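PDB 2Q35: CurF, which carries a crotonase-family domain, ECH2, that acts as a decarboxylase in polyketide chain beta-branching. Local coordinates for residues E21-N25 against G26-S30; G104-L107 against L108-A112; V135-T138 against S139-L142; Q186-G189 against Q190-K194. The protein carries 1 engineered substitution. All coordinates share one frame; numbering follows the deposited sequence.

Contact 1: E21-N25 against G26-S30; sequences ESSRN and GFSPS
Ser23 reaches across to Gly26 and Ser28 with its whole short side chain. Its CB lies 3.8 Å from Gly26 N and 4.2 Å from Ser28 CB, a light touch on both neighbours. One atom further, OG sits between the backbone N and the carbonyl carbon of its own residue (chi1 74°), and this turns it into the path of the Gly26 amide. Gly26 N gives OG a hydrogen bond of 3.0 Å, bent to 139°, and also makes a weak one to Ser23 O. OG has a second partner in Asp20, whose OD2 is also bonded to Ser28 OG, although the two hydroxyls, Ser23 OG and Ser28 OG, remain 3.8 Å apart. This is the lead-in to helix 29-44: Phe27 is the centre of an inverse gamma turn, closed by Ser28 N on Gly26 O at 2.8 Å, and Ser28 is the N-cap, with OG bonded to Ile31 N. Exchanging Ser23 for an alanine would probably leave the Gly26 amide with its weak carbonyl bond and cost Asp20 one of its hydroxyl mates. Farther back, Arg24 NH1 folds over Ser22 O at 2.9 Å, lying well above the carbonyl plane.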
ATOM      1  N   GLU A  21     -10.017  32.893  11.846  1.00 21.51           N
ATOM      2  CA  GLU A  21      -9.865  33.634  10.611  1.00 22.42           C
ATOM      3  C   GLU A  21      -8.581  34.466  10.588  1.00 22.78           C
ATOM      4  O   GLU A  21      -7.951  34.570   9.549  1.00 22.30           O
ATOM      5  CB  GLU A  21     -11.086  34.527  10.360  1.00 21.95           C
ATOM      6  CG  GLU A  21     -12.393  33.760  10.376  1.00 26.57           C
ATOM      7  CD  GLU A  21     -13.552  34.591   9.892  1.00 33.55           C
ATOM      8  OE1 GLU A  21     -14.298  35.104  10.750  1.00 38.38           O
ATOM      9  OE2 GLU A  21     -13.703  34.740   8.657  1.00 34.26           O
ATOM     10  N   SER A  22      -8.181  35.022  11.731  1.00 23.11           N
ATOM     11  CA  SER A  22      -6.970  35.853  11.781  1.00 23.94           C
ATOM     12  C   SER A  22      -5.677  35.109  11.399  1.00 23.64           C
ATOM     13  O   SER A  22      -4.744  35.715  10.878  1.00 23.85           O
ATOM     14  CB  SER A  22      -6.837  36.566  13.137  1.00 24.54           C
ATOM     15  OG  SER A  22      -7.145  35.698  14.223  1.00 28.93           O
ATOM     16  N   SER A  23      -5.628  33.794  11.615  1.00 20.55           N
ATOM     17  CA  SER A  23      -4.435  33.025  11.282  1.00 20.91           C
ATOM     18  C   SER A  23      -4.689  32.030  10.149  1.00 19.61           C
ATOM     19  O   SER A  23      -3.801  31.239   9.803  1.00 18.92           O
ATOM     20  CB  SER A  23      -3.951  32.240  12.506  1.00 20.30           C
ATOM     21  OG  SER A  23      -4.810  31.139  12.764  1.00 20.31           O
ATOM     22  N   ARG A  24      -5.904  32.075   9.600  1.00 18.70           N
ATOM     23  CA  ARG A  24      -6.356  31.117   8.585  1.00 20.29           C
ATOM     24  C   ARG A  24      -6.184  29.699   9.111  1.00 18.20           C
ATOM     25  O   ARG A  24      -5.564  28.847   8.458  1.00 17.59           O
ATOM     26  CB  ARG A  24      -5.565  31.290   7.294  1.00 19.38           C
ATOM     27  CG  ARG A  24      -5.834  32.616   6.593  1.00 23.39           C
ATOM     28  CD  ARG A  24      -4.617  33.115   5.836  1.00 26.57           C
ATOM     29  NE  ARG A  24      -3.422  33.282   6.677  1.00 40.23           N
ATOM     30  CZ  ARG A  24      -3.299  34.101   7.729  1.00 41.91           C
ATOM     31  NH1 ARG A  24      -4.304  34.865   8.144  1.00 44.56           N
ATOM     32  NH2 ARG A  24      -2.149  34.143   8.391  1.00 43.16           N
ATOM     33  N   ASN A  25      -6.688  29.460  10.322  1.00 18.93           N
ATOM     34  CA  ASN A  25      -6.558  28.171  10.978  1.00 18.15           C
ATOM     35  C   ASN A  25      -5.118  27.667  11.089  1.00 17.83           C
ATOM     36  O   ASN A  25      -4.834  26.477  10.890  1.00 15.83           O
ATOM     37  CB  ASN A  25      -7.468  27.118  10.334  1.00 18.37           C
ATOM     38  CG  ASN A  25      -8.938  27.334  10.661  1.00 20.58           C
ATOM     39  OD1 ASN A  25      -9.298  28.236  11.420  1.00 23.72           O
ATOM     40  ND2 ASN A  25      -9.798  26.491  10.093  1.00 16.32           N
ATOM     41  N   GLY A  26      -4.213  28.593  11.394  1.00 17.18           N
ATOM     42  CA  GLY A  26      -2.847  28.241  11.734  1.00 16.54           C
ATOM     43  C   GLY A  26      -2.814  27.615  13.114  1.00 16.49           C
ATOM     44  O   GLY A  26      -3.834  27.566  13.815  1.00 17.08           O
ATOM     45  N   PHE A  27      -1.634  27.142  13.492  1.00 15.50           N
ATOM     46  CA  PHE A  27      -1.380  26.591  14.817  1.00 16.90           C
ATOM     47  C   PHE A  27      -1.188  27.735  15.819  1.00 17.71           C
ATOM     48  O   PHE A  27      -0.161  27.813  16.521  1.00 18.02           O
ATOM     49  CB  PHE A  27      -0.161  25.658  14.777  1.00 16.85           C
ATOM     50  CG  PHE A  27      -0.408  24.351  14.065  1.00 17.44           C
ATOM     51  CD1 PHE A  27      -1.694  23.977  13.675  1.00 15.59           C
ATOM     52  CD2 PHE A  27       0.641  23.476  13.818  1.00 18.32           C
ATOM     53  CE1 PHE A  27      -1.934  22.755  13.039  1.00 18.69           C
ATOM     54  CE2 PHE A  27       0.406  22.258  13.177  1.00 19.64           C
ATOM     55  CZ  PHE A  27      -0.893  21.903  12.794  1.00 16.65           C
ATOM     56  N   SER A  28      -2.175  28.636  15.861  1.00 17.42           N
ATOM     57  CA  SER A  28      -2.165  29.809  16.756  1.00 18.48           C
ATOM     58  C   SER A  28      -2.412  29.332  18.184  1.00 18.28           C
ATOM     59  O   SER A  28      -2.987  28.261  18.376  1.00 18.27           O
ATOM     60  CB  SER A  28      -3.272  30.788  16.354  1.00 18.59           C
ATOM     61  OG  SER A  28      -4.542  30.161  16.474  1.00 20.25           O
ATOM     62  N   PRO A  29      -1.981  30.110  19.195  1.00 17.63           N
ATOM     63  CA  PRO A  29      -2.312  29.692  20.569  1.00 17.95           C
ATOM     64  C   PRO A  29      -3.801  29.429  20.801  1.00 18.25           C
ATOM     65  O   PRO A  29      -4.152  28.480  21.506  1.00 17.57           O
ATOM     66  CB  PRO A  29      -1.835  30.879  21.414  1.00 18.51           C
ATOM     67  CG  PRO A  29      -0.711  31.456  20.612  1.00 19.48           C
ATOM     68  CD  PRO A  29      -1.156  31.341  19.180  1.00 17.84           C
ATOM     69  N   SER A  30      -4.679  30.227  20.198  1.00 17.07           N
ATOM     70  CA  SER A  30      -6.109  30.009  20.397  1.00 17.86           C
ATOM     71  C   SER A  30      -6.626  28.742  19.706  1.00 16.05           C
ATOM     72  O   SER A  30      -7.541  28.084  20.212  1.00 15.57           O
ATOM     73  CB  SER A  30      -6.922  31.233  19.980  1.00 18.91           C
ATOM     74  OG  SER A  30      -6.824  31.478  18.589  1.00 22.69           O
TER

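Contact 2: G104-L107 against L108-A112; sequences GGLL and LGLYA
Tyr111 turns its ring back over the Leu107 carbonyl because its CG stands anti to its own carbonyl carbon (chi1 -70°), beside the backbone N. On an adjoining side of the helix, Leu106 and Leu110, one turn apart, meet through unlike torsions: CG of Leu106 is anti to its backbone N, that of Leu110 anti to its carbonyl carbon, so Leu110 leans back along the helix. Leu107 O lies 3.2 Å above one face of the phenol ring, offset toward the rim, with Tyr111 CG the ring atom nearest to it at 3.3 Å. The same oxygen takes a weak hydrogen bond from Tyr111 N, 2.9 Å long but bent to 127°, and Leu107 CB touches Tyr111 CZ at 4.0 Å. Between the leucines the branches cross obliquely, Leu106 CG to Leu110 CD1 at 3.9 Å, beside the backbone bond from Leu110 N to Leu106 O (3.0 Å). Leu108 N to Gly104 O, at 2.8 Å, closes the first turn. A phenylalanine in place of Tyr111 would keep the ring but would probably leave Gly136 O, to which the hydroxyl is bonded, without that partner. In crotonases the amino end of the corresponding helix lends a backbone N-H to the oxyanion hole, and the glycines that open helix 104-110 are consistent with that role. The helix is buried near the centre of the chain: Leu107 and Leu110 pack on helix 138-146, Leu108 and Tyr111 on helix 83-87, and Leu106 on strand 93-97.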
ATOM      1  N   GLY A 104       2.123  21.130   8.818  1.00 15.35           N
ATOM      2  CA  GLY A 104       1.496  20.526   9.993  1.00 15.50           C
ATOM      3  C   GLY A 104      -0.018  20.441   9.868  1.00 15.77           C
ATOM      4  O   GLY A 104      -0.659  19.561  10.470  1.00 15.63           O
ATOM      5  N   GLY A 105      -0.608  21.364   9.097  1.00 14.09           N
ATOM      6  CA  GLY A 105      -2.063  21.363   8.908  1.00 13.94           C
ATOM      7  C   GLY A 105      -2.543  20.174   8.083  1.00 13.33           C
ATOM      8  O   GLY A 105      -3.645  19.662   8.296  1.00 13.80           O
ATOM      9  N   LEU A 106      -1.730  19.736   7.128  1.00 12.33           N
ATOM     10  CA  LEU A 106      -2.069  18.524   6.375  1.00 14.69           C
ATOM     11  C   LEU A 106      -1.904  17.329   7.319  1.00 15.18           C
ATOM     12  O   LEU A 106      -2.742  16.435   7.335  1.00 15.50           O
ATOM     13  CB  LEU A 106      -1.191  18.359   5.122  1.00 14.30           C
ATOM     14  CG  LEU A 106      -1.343  17.053   4.352  1.00 15.03           C
ATOM     15  CD1 LEU A 106      -2.786  16.891   3.862  1.00 17.14           C
ATOM     16  CD2 LEU A 106      -0.329  16.948   3.171  1.00 17.09           C
ATOM     17  N   LEU A 107      -0.821  17.309   8.094  1.00 14.69           N
ATOM     18  CA  LEU A 107      -0.631  16.192   9.039  1.00 14.33           C
ATOM     19  C   LEU A 107      -1.739  16.097  10.061  1.00 14.06           C
ATOM     20  O   LEU A 107      -2.179  14.999  10.387  1.00 14.62           O
ATOM     21  CB  LEU A 107       0.736  16.261   9.727  1.00 15.35           C
ATOM     22  CG  LEU A 107       1.873  15.618   8.910  1.00 22.11           C
ATOM     23  CD1 LEU A 107       1.670  14.090   8.858  1.00 23.94           C
ATOM     24  CD2 LEU A 107       2.026  16.190   7.496  1.00 25.47           C
ATOM     25  N   LEU A 108      -2.220  17.249  10.542  1.00 13.08           N
ATOM     26  CA  LEU A 108      -3.327  17.290  11.488  1.00 13.99           C
ATOM     27  C   LEU A 108      -4.505  16.492  10.974  1.00 14.17           C
ATOM     28  O   LEU A 108      -5.104  15.688  11.695  1.00 14.73           O
ATOM     29  CB  LEU A 108      -3.775  18.729  11.707  1.00 14.10           C
ATOM     30  CG  LEU A 108      -4.854  18.883  12.794  1.00 15.74           C
ATOM     31  CD1 LEU A 108      -4.258  18.639  14.187  1.00 21.29           C
ATOM     32  CD2 LEU A 108      -5.493  20.258  12.750  1.00 15.98           C
ATOM     33  N   GLY A 109      -4.870  16.715   9.702  1.00 12.97           N
ATOM     34  CA  GLY A 109      -5.942  15.906   9.158  1.00 15.42           C
ATOM     35  C   GLY A 109      -5.575  14.448   8.991  1.00 14.17           C
ATOM     36  O   GLY A 109      -6.407  13.561   9.217  1.00 14.51           O
ATOM     37  N   LEU A 110      -4.349  14.174   8.557  1.00 14.51           N
ATOM     38  CA  LEU A 110      -3.956  12.803   8.260  1.00 13.22           C
ATOM     39  C   LEU A 110      -3.778  11.940   9.518  1.00 13.42           C
ATOM     40  O   LEU A 110      -3.687  10.708   9.400  1.00 15.68           O
ATOM     41  CB  LEU A 110      -2.683  12.755   7.391  1.00 13.98           C
ATOM     42  CG  LEU A 110      -2.846  13.261   5.961  1.00 15.77           C
ATOM     43  CD1 LEU A 110      -1.478  13.254   5.279  1.00 17.22           C
ATOM     44  CD2 LEU A 110      -3.802  12.384   5.192  1.00 20.64           C
ATOM     45  N   TYR A 111      -3.767  12.587  10.684  1.00 13.58           N
ATOM     46  CA  TYR A 111      -3.684  11.847  11.974  1.00 12.47           C
ATOM     47  C   TYR A 111      -5.056  11.214  12.232  1.00 13.63           C
ATOM     48  O   TYR A 111      -5.176  10.274  13.021  1.00 14.70           O
ATOM     49  CB  TYR A 111      -3.337  12.755  13.162  1.00 14.31           C
ATOM     50  CG  TYR A 111      -1.924  13.317  13.188  1.00 12.75           C
ATOM     51  CD1 TYR A 111      -0.826  12.571  12.745  1.00 16.04           C
ATOM     52  CD2 TYR A 111      -1.700  14.607  13.687  1.00 15.66           C
ATOM     53  CE1 TYR A 111       0.492  13.128  12.782  1.00 16.96           C
ATOM     54  CE2 TYR A 111      -0.423  15.158  13.740  1.00 14.77           C
ATOM     55  CZ  TYR A 111       0.666  14.418  13.291  1.00 17.64           C
ATOM     56  OH  TYR A 111       1.927  14.990  13.334  1.00 19.74           O
ATOM     57  N   ALA A 112      -6.097  11.714  11.539  1.00 13.16           N
ATOM     58  CA  ALA A 112      -7.460  11.209  11.765  1.00 12.63           C
ATOM     59  C   ALA A 112      -7.649   9.807  11.177  1.00 12.81           C
ATOM     60  O   ALA A 112      -6.829   9.296  10.412  1.00 14.76           O
ATOM     61  CB  ALA A 112      -8.519  12.179  11.177  1.00 14.06           C
TER

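Contact 3: V135-T138 against S139-L142; sequences VGAT and SLIL
Ala137 and Thr138 supply the carbonyls that Ile141 and Leu142 bind at the start of helix 138-146, and the chain enters this turn from Val135. Val135 O accepts the hydroxyl of Thr138 at 2.8 Å from OG1; the donor lies above the carbonyl plane, and the bond links the side chain of the first helical residue back to the loop before it. Gly136 follows with a positive phi (95°), a conformation in which any CB would collide with Val135 O. Ala137, also with positive phi, is the N-cap. Its oxygen receives Ile141 N at 3.0 Å in a nearly straight bond (167°), while Ile141 CB and CG1 rest against that oxygen and the methyl of Ala137 meets Leu140 CB at 4.2 Å. Thr138 O in turn binds Leu142 N at 2.8 Å. Thr138 CG2 is anti to the backbone N, which puts OG1 beside that N and within reach of Val135, and leaves the methyl to lie alongside Leu142, 4.0 Å from its CD1, the two side chains pointing the same way. The two leading amides of the helix, Thr138 N and Ser139 N, are bonded to the two carboxylate oxygens of Glu222, a charge that would probably be stabilised by the helix end. Helix 197-230, which carries Glu222, also packs on Ala137 and Leu140; helix 104-110 lies against Ile141 and Leu142, helix 148-157 against Thr138 and Leu142. Ser139 OG is hydrogen-bonded to His206 NE2 of the second subunit, placing the helix start at a subunit interface.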
ATOM      1  N   VAL A 135       8.691  17.524  10.203  1.00 14.48           N
ATOM      2  CA  VAL A 135       8.445  17.162  11.595  1.00 14.09           C
ATOM      3  C   VAL A 135       7.056  16.549  11.708  1.00 14.82           C
ATOM      4  O   VAL A 135       6.225  16.659  10.791  1.00 15.61           O
ATOM      5  CB  VAL A 135       8.553  18.387  12.561  1.00 14.14           C
ATOM      6  CG1 VAL A 135       9.963  18.888  12.587  1.00 14.39           C
ATOM      7  CG2 VAL A 135       7.614  19.508  12.112  1.00 16.89           C
ATOM      8  N   GLY A 136       6.793  15.871  12.810  1.00 13.81           N
ATOM      9  CA  GLY A 136       5.441  15.370  13.061  1.00 15.61           C
ATOM     10  C   GLY A 136       5.187  13.941  12.629  1.00 16.42           C
ATOM     11  O   GLY A 136       4.027  13.501  12.611  1.00 17.80           O
ATOM     12  N   ALA A 137       6.266  13.185  12.377  1.00 15.53           N
ATOM     13  CA  ALA A 137       6.165  11.830  11.820  1.00 15.11           C
ATOM     14  C   ALA A 137       5.496  11.903  10.453  1.00 15.76           C
ATOM     15  O   ALA A 137       4.615  11.088  10.115  1.00 16.89           O
ATOM     16  CB  ALA A 137       5.393  10.869  12.764  1.00 16.67           C
ATOM     17  N   THR A 138       5.917  12.892   9.676  1.00 15.07           N
ATOM     18  CA  THR A 138       5.383  13.099   8.316  1.00 16.80           C
ATOM     19  C   THR A 138       5.567  11.872   7.433  1.00 17.61           C
ATOM     20  O   THR A 138       4.626  11.448   6.733  1.00 17.76           O
ATOM     21  CB  THR A 138       6.033  14.337   7.646  1.00 17.31           C
ATOM     22  OG1 THR A 138       5.571  15.514   8.307  1.00 15.94           O
ATOM     23  CG2 THR A 138       5.646  14.445   6.172  1.00 20.15           C
ATOM     24  N   SER A 139       6.778  11.327   7.407  1.00 16.19           N
ATOM     25  CA  SER A 139       7.039  10.209   6.514  1.00 17.71           C
ATOM     26  C   SER A 139       6.251   8.965   6.951  1.00 17.92           C
ATOM     27  O   SER A 139       5.674   8.264   6.121  1.00 17.67           O
ATOM     28  CB  SER A 139       8.538   9.943   6.380  1.00 17.65           C
ATOM     29  OG  SER A 139       9.096   9.289   7.503  1.00 22.00           O
ATOM     30  N   LEU A 140       6.200   8.712   8.260  1.00 16.19           N
ATOM     31  CA  LEU A 140       5.435   7.579   8.755  1.00 15.85           C
ATOM     32  C   LEU A 140       3.980   7.681   8.305  1.00 15.51           C
ATOM     33  O   LEU A 140       3.433   6.757   7.692  1.00 16.09           O
ATOM     34  CB  LEU A 140       5.496   7.507  10.290  1.00 15.86           C
ATOM     35  CG  LEU A 140       4.686   6.379  10.954  1.00 18.50           C
ATOM     36  CD1 LEU A 140       5.301   5.019  10.672  1.00 22.48           C
ATOM     37  CD2 LEU A 140       4.574   6.587  12.461  1.00 15.33           C
ATOM     38  N   ILE A 141       3.367   8.810   8.617  1.00 15.72           N
ATOM     39  CA  ILE A 141       1.932   8.984   8.384  1.00 16.86           C
ATOM     40  C   ILE A 141       1.619   9.082   6.885  1.00 18.08           C
ATOM     41  O   ILE A 141       0.689   8.422   6.409  1.00 16.89           O
ATOM     42  CB  ILE A 141       1.389  10.176   9.193  1.00 17.32           C
ATOM     43  CG1 ILE A 141       1.421   9.869  10.696  1.00 18.22           C
ATOM     44  CG2 ILE A 141      -0.051  10.502   8.796  1.00 18.50           C
ATOM     45  CD1 ILE A 141       0.418   8.746  11.183  1.00 19.08           C
ATOM     46  N   LEU A 142       2.398   9.855   6.128  1.00 17.55           N
ATOM     47  CA  LEU A 142       2.089   9.944   4.688  1.00 18.73           C
ATOM     48  C   LEU A 142       2.250   8.628   3.943  1.00 19.31           C
ATOM     49  O   LEU A 142       1.428   8.302   3.082  1.00 19.05           O
ATOM     50  CB  LEU A 142       2.929  11.027   4.019  1.00 20.08           C
ATOM     51  CG  LEU A 142       2.123  12.313   3.854  1.00 24.40           C
ATOM     52  CD1 LEU A 142       1.994  13.086   5.176  1.00 25.27           C
ATOM     53  CD2 LEU A 142       2.741  13.158   2.739  1.00 30.26           C
TER

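Contact 4: Q186-G189 against Q190-K194; sequences QQLG and QKIAK
Gly189 O and Ala193 N form the shortest of four successive helical hydrogen bonds, at 2.9 Å. Ile192 N to Leu188 O (3.0 Å, 165°) is the straightest, and Gln190 N to Gln186 O (3.0 Å) and Lys191 N to Gln187 O (3.2 Å) complete the ladder in the last turns of helix 178-192. Side-chain carbons lie against the same carbonyl oxygens: Gln190 CG lies 3.4 Å from Gln186 O and Ala193 CB 3.4 Å from Gly189 O. Beyond CG the Gln190 chain bends (chi2 -65°), and its carboxamide leaves the helix for Asn11 and Gly10, at the turn between strands 4-10 and 13-18. The amide of Gln186 does likewise, bonding through NE2 to Gln15. Lys191 instead runs extended past Gln187 O, toward a long, weak ion pair with Glu159 of the third subunit. The apolar side is carried by Leu188 and Ile192, whose branches meet at an angle, Leu188 CG to Ile192 CD1 at 4.0 Å. Leu188 CG stands anti to its backbone N and Ile192 CG1 anti to its carbonyl carbon, so the two ends converge over one turn. Both rest on Phe114 of strand 114-118, and Tyr156 of the third subunit packs on Ile192. The chemistry thus divides the work: glutamine amides tie the helix by directional bonds to strands 4-10 and 13-18 and the turn between them, the aliphatic pair is shared between strand 114-118 and the third subunit, and Lys191 adds only its weak ion pair to that subunit.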
ATOM      1  N   GLN A 186     -20.116  13.862   7.164  1.00 11.25           N
ATOM      2  CA  GLN A 186     -21.244  13.680   8.067  1.00 11.59           C
ATOM      3  C   GLN A 186     -21.963  12.380   7.760  1.00 12.25           C
ATOM      4  O   GLN A 186     -22.344  11.642   8.675  1.00 12.67           O
ATOM      5  CB  GLN A 186     -22.214  14.870   7.982  1.00 12.27           C
ATOM      6  CG  GLN A 186     -21.613  16.168   8.551  1.00 10.75           C
ATOM      7  CD  GLN A 186     -22.414  17.413   8.176  1.00 12.52           C
ATOM      8  OE1 GLN A 186     -23.223  17.380   7.247  1.00 13.63           O
ATOM      9  NE2 GLN A 186     -22.172  18.509   8.874  1.00 12.15           N
ATOM     10  N   GLN A 187     -22.129  12.088   6.476  1.00 10.76           N
ATOM     11  CA  GLN A 187     -22.797  10.842   6.066  1.00 13.15           C
ATOM     12  C   GLN A 187     -22.016   9.614   6.501  1.00 11.96           C
ATOM     13  O   GLN A 187     -22.611   8.653   7.021  1.00 12.75           O
ATOM     14  CB  GLN A 187     -23.057  10.836   4.551  1.00 12.43           C
ATOM     15  CG  GLN A 187     -24.121  11.858   4.162  1.00 17.36           C
ATOM     16  CD  GLN A 187     -24.442  11.876   2.681  1.00 19.89           C
ATOM     17  OE1 GLN A 187     -24.283  10.871   1.975  1.00 34.31           O
ATOM     18  NE2 GLN A 187     -24.921  13.026   2.201  1.00 28.90           N
ATOM     19  N   LEU A 188     -20.687   9.652   6.310  1.00 11.31           N
ATOM     20  CA  LEU A 188     -19.819   8.571   6.747  1.00 11.01           C
ATOM     21  C   LEU A 188     -19.903   8.448   8.270  1.00 10.65           C
ATOM     22  O   LEU A 188     -19.981   7.319   8.791  1.00 10.89           O
ATOM     23  CB  LEU A 188     -18.382   8.835   6.295  1.00 11.71           C
ATOM     24  CG  LEU A 188     -17.299   7.847   6.772  1.00 10.96           C
ATOM     25  CD1 LEU A 188     -17.603   6.392   6.383  1.00 11.15           C
ATOM     26  CD2 LEU A 188     -15.940   8.328   6.251  1.00 12.54           C
ATOM     27  N   GLY A 189     -19.914   9.581   8.969  1.00  9.50           N
ATOM     28  CA  GLY A 189     -19.933   9.558  10.452  1.00 10.07           C
ATOM     29  C   GLY A 189     -21.205   8.867  10.931  1.00 11.59           C
ATOM     30  O   GLY A 189     -21.187   8.069  11.854  1.00 11.89           O
ATOM     31  N   GLN A 190     -22.329   9.161  10.288  1.00  9.39           N
ATOM     32  CA  GLN A 190     -23.588   8.555  10.724  1.00  9.20           C
ATOM     33  C   GLN A 190     -23.561   7.039  10.518  1.00  9.81           C
ATOM     34  O   GLN A 190     -24.118   6.298  11.324  1.00 10.34           O
ATOM     35  CB  GLN A 190     -24.785   9.205   9.980  1.00  9.22           C
ATOM     36  CG  GLN A 190     -25.032  10.667  10.439  1.00  9.38           C
ATOM     37  CD  GLN A 190     -25.469  10.817  11.906  1.00  9.39           C
ATOM     38  OE1 GLN A 190     -25.998   9.891  12.512  1.00 11.89           O
ATOM     39  NE2 GLN A 190     -25.264  11.997  12.460  1.00 11.21           N
ATOM     40  N   LYS A 191     -22.914   6.575   9.447  1.00 10.03           N
ATOM     41  CA  LYS A 191     -22.799   5.124   9.224  1.00  9.69           C
ATOM     42  C   LYS A 191     -21.982   4.499  10.330  1.00 10.34           C
ATOM     43  O   LYS A 191     -22.356   3.466  10.884  1.00 12.21           O
ATOM     44  CB  LYS A 191     -22.114   4.811   7.906  1.00 10.71           C
ATOM     45  CG  LYS A 191     -22.965   5.092   6.699  1.00 11.94           C
ATOM     46  CD  LYS A 191     -22.159   4.898   5.446  1.00 13.33           C
ATOM     47  CE  LYS A 191     -22.997   5.317   4.228  1.00 15.12           C
ATOM     48  NZ  LYS A 191     -22.314   4.879   2.982  1.00 27.10           N
ATOM     49  N   ILE A 192     -20.862   5.134  10.622  1.00 10.86           N
ATOM     50  CA  ILE A 192     -19.961   4.612  11.673  1.00 10.71           C
ATOM     51  C   ILE A 192     -20.688   4.570  13.021  1.00 10.62           C
ATOM     52  O   ILE A 192     -20.557   3.580  13.775  1.00 10.92           O
ATOM     53  CB  ILE A 192     -18.675   5.423  11.736  1.00 10.69           C
ATOM     54  CG1 ILE A 192     -17.869   5.216  10.449  1.00 11.60           C
ATOM     55  CG2 ILE A 192     -17.810   4.989  12.951  1.00 12.79           C
ATOM     56  CD1 ILE A 192     -16.649   6.161  10.337  1.00 13.01           C
ATOM     57  N   ALA A 193     -21.443   5.629  13.319  1.00  9.26           N
ATOM     58  CA  ALA A 193     -22.111   5.768  14.638  1.00 10.42           C
ATOM     59  C   ALA A 193     -23.220   4.749  14.886  1.00 11.19           C
ATOM     60  O   ALA A 193     -23.771   4.720  15.989  1.00 12.75           O
ATOM     61  CB  ALA A 193     -22.631   7.198  14.860  1.00 10.74           C
ATOM     62  N   LYS A 194     -23.590   3.950  13.866  1.00 10.32           N
ATOM     63  CA  LYS A 194     -24.589   2.879  14.070  1.00 11.38           C
ATOM     64  C   LYS A 194     -24.096   1.775  15.022  1.00 12.14           C
ATOM     65  O   LYS A 194     -24.909   1.021  15.570  1.00 13.95           O
ATOM     66  CB  LYS A 194     -25.052   2.255  12.749  1.00 12.60           C
ATOM     67  CG  LYS A 194     -25.907   3.195  11.918  1.00 14.73           C
ATOM     68  CD  LYS A 194     -26.475   2.493  10.688  1.00 19.55           C
ATOM     69  CE  LYS A 194     -27.269   3.452   9.837  1.00 29.60           C
ATOM     70  NZ  LYS A 194     -27.777   2.775   8.607  1.00 37.74           N
TER

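Along the chain the four contacts come in series, all within one crotonase-family domain. Contacts 2 and 3 are the closest pair, with centres about 9 Å apart: helices 104-110 and 138-146 pack together, Leu110 CD1 lying 3.5 Å from Leu142 CD1. Contact 1 joins this group from the far side, where Phe27 CZ comes within 3.3 Å of Gly104 O, so the lead-in to helix 29-44 abuts the start of the buried helix. Contacts 1 and 3 lie on opposite sides of the chain's centre, about 22 Å apart between centres. Contact 4 stands apart, its centre about 21 Å from that of contact 2, beside the six-stranded sheet. Contacts 3 and 4 each also touch another subunit, the second and the third respectively.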